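Local coordinates for protein modulator of the activity of Ets CG15085-PA (Drosophila melanogaster, PDB 1SV0) that probably relieves transcriptional repression by the Ets-family protein Yan, binding its SAM domain through a SAM domain of its own and so favouring depolymerization, at residues P11-L23 with L38-C50. Numbering follows the deposited sequence.
Sequences PRDWTRADVWKWL and LPQKFPMNGKALC
Trp20 against Pro39 and Phe42 at one end, and Trp14 against Gly46 at the other, join helix 16-30 of this SAM domain and the turn that precedes it to the chain running from helix 37-40 into helix 46-51, a mostly buried contact within the five-helix bundle. The segment axes of helices 16-23 and 46-50 approach to 9.9 Å at 66°; the loop 41-45, which leads into helix 46-51, supplies much of the contact, through Phe42 O, Met44 O and Asn45 CB. Pro39 lies over the indole face of Trp20, its CB 3.5 Å from the five-membered ring centroid and close to the normal, a CH-pi contact. With CG of Trp20 anti to its carbonyl carbon (chi1 -77°), the ring edge faces the loop, and NE1 donates to Phe42 O at 2.9 Å; the acceptor is near the indole plane, whereas the donor stands well above the carbonyl plane. A leucine in place of Trp20 would probably leave Phe42 O without this donor and strip Pro39 of its aromatic cover. Deeper in, Leu23 CD1 packs on Phe42 CD1 at 3.6 Å, while Val19 CG2 and Leu49 CD2 meet tip to tip at 4.1 Å. Leu49 CD2 also reaches Trp22, whose NE1 is held by Asp71 of helix 65-80. Gly46 lies so close to Pro11 and Trp14 that a CB would collide with both. On the side facing the chain of Ets DNA-binding protein pokkuri, Asn45 ND2 hydrogen-bonds to Glu28 O of that chain, Lys47 NZ forms a salt bridge with its Glu28 OE2, and Arg16 N bonds to its Asp30. At the start of helix 46-51, Trp14 O accepts Gly46 N at 2.8 Å, nearly straight at 168°, and a water that also bridges Arg12 O and Lys47 N donates to the same oxygen from 2.7 Å.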
loop_
_atom_site.group_PDB
_atom_site.type_symbol
_atom_site.label_atom_id
_atom_site.label_comp_id
_atom_site.label_asym_id
_atom_site.label_seq_id
_atom_site.Cartn_x
_atom_site.Cartn_y
_atom_site.Cartn_z
ATOM N N PRO C 11 -3.522 6.343 -12.259
ATOM C CA PRO C 11 -3.720 5.843 -10.888
ATOM C C PRO C 11 -2.450 5.895 -10.028
ATOM O O PRO C 11 -2.517 5.926 -8.792
ATOM C CB PRO C 11 -4.194 4.410 -11.109
ATOM C CG PRO C 11 -4.867 4.472 -12.436
ATOM C CD PRO C 11 -3.929 5.327 -13.245
ATOM N N ARG C 12 -1.294 5.893 -10.687
ATOM C CA ARG C 12 -0.021 5.951 -9.978
ATOM C C ARG C 12 0.215 7.333 -9.383
ATOM O O ARG C 12 1.075 7.509 -8.526
ATOM C CB ARG C 12 1.119 5.565 -10.926
ATOM C CG ARG C 12 1.061 4.109 -11.356
ATOM C CD ARG C 12 2.064 3.795 -12.465
ATOM N NE ARG C 12 1.761 4.528 -13.691
ATOM C CZ ARG C 12 2.378 4.329 -14.854
ATOM N NH1 ARG C 12 3.335 3.416 -14.950
ATOM N NH2 ARG C 12 2.030 5.037 -15.923
ATOM N N ASP C 13 -0.552 8.319 -9.831
ATOM C CA ASP C 13 -0.411 9.665 -9.297
ATOM C C ASP C 13 -1.410 9.899 -8.161
ATOM O O ASP C 13 -1.432 10.970 -7.563
ATOM C CB ASP C 13 -0.648 10.720 -10.385
ATOM C CG ASP C 13 0.375 10.651 -11.505
ATOM O OD1 ASP C 13 1.500 10.164 -11.258
ATOM O OD2 ASP C 13 0.055 11.105 -12.627
ATOM N N TRP C 14 -2.223 8.895 -7.858
ATOM C CA TRP C 14 -3.233 9.035 -6.806
ATOM C C TRP C 14 -2.678 9.148 -5.387
ATOM O O TRP C 14 -1.826 8.359 -4.971
ATOM C CB TRP C 14 -4.213 7.852 -6.846
ATOM C CG TRP C 14 -5.175 7.843 -8.004
ATOM C CD1 TRP C 14 -5.232 8.737 -9.043
ATOM C CD2 TRP C 14 -6.217 6.887 -8.244
ATOM N NE1 TRP C 14 -6.246 8.394 -9.909
ATOM C CE2 TRP C 14 -6.865 7.264 -9.444
ATOM C CE3 TRP C 14 -6.667 5.745 -7.561
ATOM C CZ2 TRP C 14 -7.940 6.540 -9.977
ATOM C CZ3 TRP C 14 -7.737 5.022 -8.093
ATOM C CH2 TRP C 14 -8.361 5.424 -9.290
ATOM N N THR C 15 -3.159 10.136 -4.644
ATOM C CA THR C 15 -2.750 10.288 -3.247
ATOM C C THR C 15 -3.745 9.426 -2.472
ATOM O O THR C 15 -4.589 8.763 -3.072
ATOM C CB THR C 15 -2.914 11.726 -2.764
ATOM O OG1 THR C 15 -4.290 12.103 -2.918
ATOM C CG2 THR C 15 -2.016 12.679 -3.578
ATOM N N ARG C 16 -3.660 9.430 -1.148
ATOM C CA ARG C 16 -4.602 8.641 -0.363
ATOM C C ARG C 16 -5.983 9.254 -0.552
ATOM O O ARG C 16 -6.981 8.536 -0.680
ATOM C CB ARG C 16 -4.215 8.652 1.120
ATOM C CG ARG C 16 -5.140 7.825 2.001
ATOM C CD ARG C 16 -4.525 7.623 3.371
ATOM N NE ARG C 16 -4.542 8.842 4.159
ATOM C CZ ARG C 16 -3.815 9.029 5.252
ATOM N NH1 ARG C 16 -3.004 8.069 5.685
ATOM N NH2 ARG C 16 -3.901 10.174 5.911
ATOM N N ALA C 17 -6.033 10.584 -0.592
ATOM C CA ALA C 17 -7.295 11.302 -0.784
ATOM C C ALA C 17 -7.997 10.841 -2.067
ATOM O O ALA C 17 -9.211 10.630 -2.071
ATOM C CB ALA C 17 -7.048 12.806 -0.838
ATOM N N ASP C 18 -7.237 10.704 -3.152
ATOM C CA ASP C 18 -7.798 10.246 -4.423
ATOM C C ASP C 18 -8.315 8.811 -4.277
ATOM O O ASP C 18 -9.410 8.482 -4.734
ATOM C CB ASP C 18 -6.746 10.313 -5.540
ATOM C CG ASP C 18 -6.323 11.741 -5.859
ATOM O OD1 ASP C 18 -7.197 12.643 -5.833
ATOM O OD2 ASP C 18 -5.123 11.958 -6.141
ATOM N N VAL C 19 -7.521 7.955 -3.644
ATOM C CA VAL C 19 -7.936 6.573 -3.425
ATOM C C VAL C 19 -9.309 6.520 -2.734
ATOM O O VAL C 19 -10.193 5.755 -3.133
ATOM C CB VAL C 19 -6.912 5.820 -2.550
ATOM C CG1 VAL C 19 -7.497 4.485 -2.097
ATOM C CG2 VAL C 19 -5.624 5.594 -3.340
ATOM N N TRP C 20 -9.474 7.331 -1.697
ATOM C CA TRP C 20 -10.727 7.373 -0.943
ATOM C C TRP C 20 -11.901 7.853 -1.789
ATOM O O TRP C 20 -12.996 7.302 -1.704
ATOM C CB TRP C 20 -10.557 8.262 0.293
ATOM C CG TRP C 20 -9.807 7.582 1.393
ATOM C CD1 TRP C 20 -8.822 6.635 1.259
ATOM C CD2 TRP C 20 -9.975 7.789 2.798
ATOM N NE1 TRP C 20 -8.371 6.240 2.503
ATOM C CE2 TRP C 20 -9.061 6.934 3.462
ATOM C CE3 TRP C 20 -10.814 8.611 3.564
ATOM C CZ2 TRP C 20 -8.966 6.878 4.858
ATOM C CZ3 TRP C 20 -10.719 8.553 4.955
ATOM C CH2 TRP C 20 -9.801 7.691 5.584
ATOM N N LYS C 21 -11.673 8.882 -2.599
ATOM C CA LYS C 21 -12.722 9.391 -3.471
ATOM C C LYS C 21 -13.114 8.314 -4.488
ATOM O O LYS C 21 -14.301 8.138 -4.785
ATOM C CB LYS C 21 -12.253 10.680 -4.163
ATOM C CG LYS C 21 -12.493 11.918 -3.291
ATOM C CD LYS C 21 -11.511 13.043 -3.546
ATOM C CE LYS C 21 -11.286 13.343 -5.015
ATOM N NZ LYS C 21 -10.234 14.402 -5.172
ATOM N N TRP C 22 -12.122 7.593 -5.009
ATOM C CA TRP C 22 -12.373 6.503 -5.962
ATOM C C TRP C 22 -13.193 5.395 -5.295
ATOM O O TRP C 22 -14.074 4.799 -5.916
ATOM C CB TRP C 22 -11.045 5.912 -6.460
ATOM C CG TRP C 22 -11.177 4.581 -7.161
ATOM C CD1 TRP C 22 -11.764 4.339 -8.386
ATOM C CD2 TRP C 22 -10.701 3.313 -6.690
ATOM N NE1 TRP C 22 -11.673 3.006 -8.695
ATOM C CE2 TRP C 22 -11.026 2.351 -7.678
ATOM C CE3 TRP C 22 -10.027 2.894 -5.530
ATOM C CZ2 TRP C 22 -10.697 0.988 -7.540
ATOM C CZ3 TRP C 22 -9.694 1.532 -5.393
ATOM C CH2 TRP C 22 -10.033 0.601 -6.397
ATOM N N LEU C 23 -12.894 5.111 -4.029
ATOM C CA LEU C 23 -13.616 4.066 -3.303
ATOM C C LEU C 23 -15.075 4.466 -3.111
ATOM O O LEU C 23 -15.982 3.647 -3.274
ATOM C CB LEU C 23 -12.958 3.809 -1.942
ATOM C CG LEU C 23 -11.635 3.037 -1.979
ATOM C CD1 LEU C 23 -10.984 3.049 -0.587
ATOM C CD2 LEU C 23 -11.904 1.601 -2.431
ATOM N N LEU C 38 -15.192 1.825 4.835
ATOM C CA LEU C 38 -14.626 1.333 3.580
ATOM C C LEU C 38 -13.263 1.972 3.311
ATOM O O LEU C 38 -12.265 1.274 3.161
ATOM C CB LEU C 38 -15.567 1.618 2.399
ATOM C CG LEU C 38 -15.026 1.164 1.035
ATOM C CD1 LEU C 38 -15.001 -0.364 0.984
ATOM C CD2 LEU C 38 -15.898 1.723 -0.091
ATOM N N PRO C 39 -13.201 3.310 3.248
ATOM C CA PRO C 39 -11.909 3.957 2.992
ATOM C C PRO C 39 -10.872 3.717 4.080
ATOM O O PRO C 39 -9.674 3.707 3.807
ATOM C CB PRO C 39 -12.277 5.432 2.836
ATOM C CG PRO C 39 -13.536 5.568 3.641
ATOM C CD PRO C 39 -14.284 4.308 3.291
ATOM N N GLN C 40 -11.324 3.511 5.313
ATOM C CA GLN C 40 -10.392 3.253 6.404
ATOM C C GLN C 40 -9.636 1.941 6.190
ATOM O O GLN C 40 -8.585 1.729 6.789
ATOM C CB GLN C 40 -11.134 3.226 7.747
ATOM C CG GLN C 40 -11.626 4.596 8.176
ATOM C CD GLN C 40 -12.356 4.578 9.502
ATOM O OE1 GLN C 40 -13.463 4.059 9.606
ATOM N NE2 GLN C 40 -11.736 5.150 10.525
ATOM N N LYS C 41 -10.172 1.063 5.341
ATOM C CA LYS C 41 -9.513 -0.214 5.046
ATOM C C LYS C 41 -8.361 0.020 4.064
ATOM O O LYS C 41 -7.508 -0.852 3.869
ATOM C CB LYS C 41 -10.489 -1.210 4.397
ATOM C CG LYS C 41 -11.738 -1.539 5.208
ATOM C CD LYS C 41 -11.405 -2.313 6.465
ATOM C CE LYS C 41 -12.674 -2.673 7.232
ATOM N NZ LYS C 41 -12.377 -3.377 8.518
ATOM N N PHE C 42 -8.350 1.201 3.450
ATOM C CA PHE C 42 -7.328 1.547 2.467
ATOM C C PHE C 42 -6.630 2.871 2.769
ATOM O O PHE C 42 -6.781 3.843 2.026
ATOM C CB PHE C 42 -7.938 1.638 1.058
ATOM C CG PHE C 42 -8.608 0.377 0.594
ATOM C CD1 PHE C 42 -9.897 0.064 1.007
ATOM C CD2 PHE C 42 -7.961 -0.488 -0.287
ATOM C CE1 PHE C 42 -10.535 -1.087 0.545
ATOM C CE2 PHE C 42 -8.588 -1.640 -0.754
ATOM C CZ PHE C 42 -9.882 -1.939 -0.334
ATOM N N PRO C 43 -5.868 2.935 3.870
ATOM C CA PRO C 43 -5.161 4.166 4.225
ATOM C C PRO C 43 -3.837 4.234 3.445
ATOM O O PRO C 43 -2.761 4.175 4.044
ATOM C CB PRO C 43 -4.938 3.999 5.727
ATOM C CG PRO C 43 -4.656 2.531 5.838
ATOM C CD PRO C 43 -5.716 1.914 4.925
ATOM N N MET C 44 -3.920 4.359 2.121
ATOM C CA MET C 44 -2.728 4.389 1.271
ATOM C C MET C 44 -3.017 5.085 -0.062
ATOM O O MET C 44 -4.176 5.363 -0.374
ATOM C CB MET C 44 -2.279 2.953 1.001
ATOM C CG MET C 44 -3.380 2.118 0.343
ATOM S SD MET C 44 -3.015 0.354 0.160
ATOM C CE MET C 44 -3.457 -0.233 1.796
ATOM N N ASN C 45 -1.973 5.339 -0.852
ATOM C CA ASN C 45 -2.135 6.007 -2.148
ATOM C C ASN C 45 -2.141 5.031 -3.328
ATOM O O ASN C 45 -2.130 3.814 -3.141
ATOM C CB ASN C 45 -1.040 7.072 -2.356
ATOM C CG ASN C 45 0.364 6.477 -2.479
ATOM O OD1 ASN C 45 0.539 5.269 -2.595
ATOM N ND2 ASN C 45 1.372 7.345 -2.467
ATOM N N GLY C 46 -2.171 5.570 -4.545
ATOM C CA GLY C 46 -2.192 4.724 -5.727
ATOM C C GLY C 46 -0.975 3.814 -5.881
ATOM O O GLY C 46 -1.107 2.668 -6.320
ATOM N N LYS C 47 0.206 4.312 -5.527
ATOM C CA LYS C 47 1.428 3.510 -5.632
ATOM C C LYS C 47 1.267 2.217 -4.847
ATOM O O LYS C 47 1.668 1.144 -5.308
ATOM C CB LYS C 47 2.635 4.273 -5.084
ATOM C CG LYS C 47 3.192 5.351 -6.006
ATOM C CD LYS C 47 4.633 5.665 -5.609
ATOM C CE LYS C 47 5.371 6.439 -6.694
ATOM N NZ LYS C 47 6.809 6.645 -6.333
ATOM N N ALA C 48 0.679 2.330 -3.659
ATOM C CA ALA C 48 0.447 1.177 -2.798
ATOM C C ALA C 48 -0.564 0.228 -3.429
ATOM O O ALA C 48 -0.394 -0.994 -3.376
ATOM C CB ALA C 48 -0.053 1.633 -1.412
ATOM N N LEU C 49 -1.612 0.792 -4.029
ATOM C CA LEU C 49 -2.654 -0.020 -4.660
ATOM C C LEU C 49 -2.092 -0.879 -5.794
ATOM O O LEU C 49 -2.528 -2.013 -5.996
ATOM C CB LEU C 49 -3.794 0.883 -5.171
ATOM C CG LEU C 49 -5.175 0.706 -4.519
ATOM C CD1 LEU C 49 -5.054 0.621 -3.008
ATOM C CD2 LEU C 49 -6.083 1.868 -4.922
ATOM N N CYS C 50 -1.114 -0.342 -6.519
ATOM C CA CYS C 50 -0.477 -1.075 -7.617
ATOM C C CYS C 50 0.143 -2.374 -7.121
ATOM O O CYS C 50 0.218 -3.363 -7.855
ATOM C CB CYS C 50 0.626 -0.233 -8.259
ATOM S SG CYS C 50 0.050 1.143 -9.246
HETATM O O HOH W 1 0.526 7.255 -5.692
#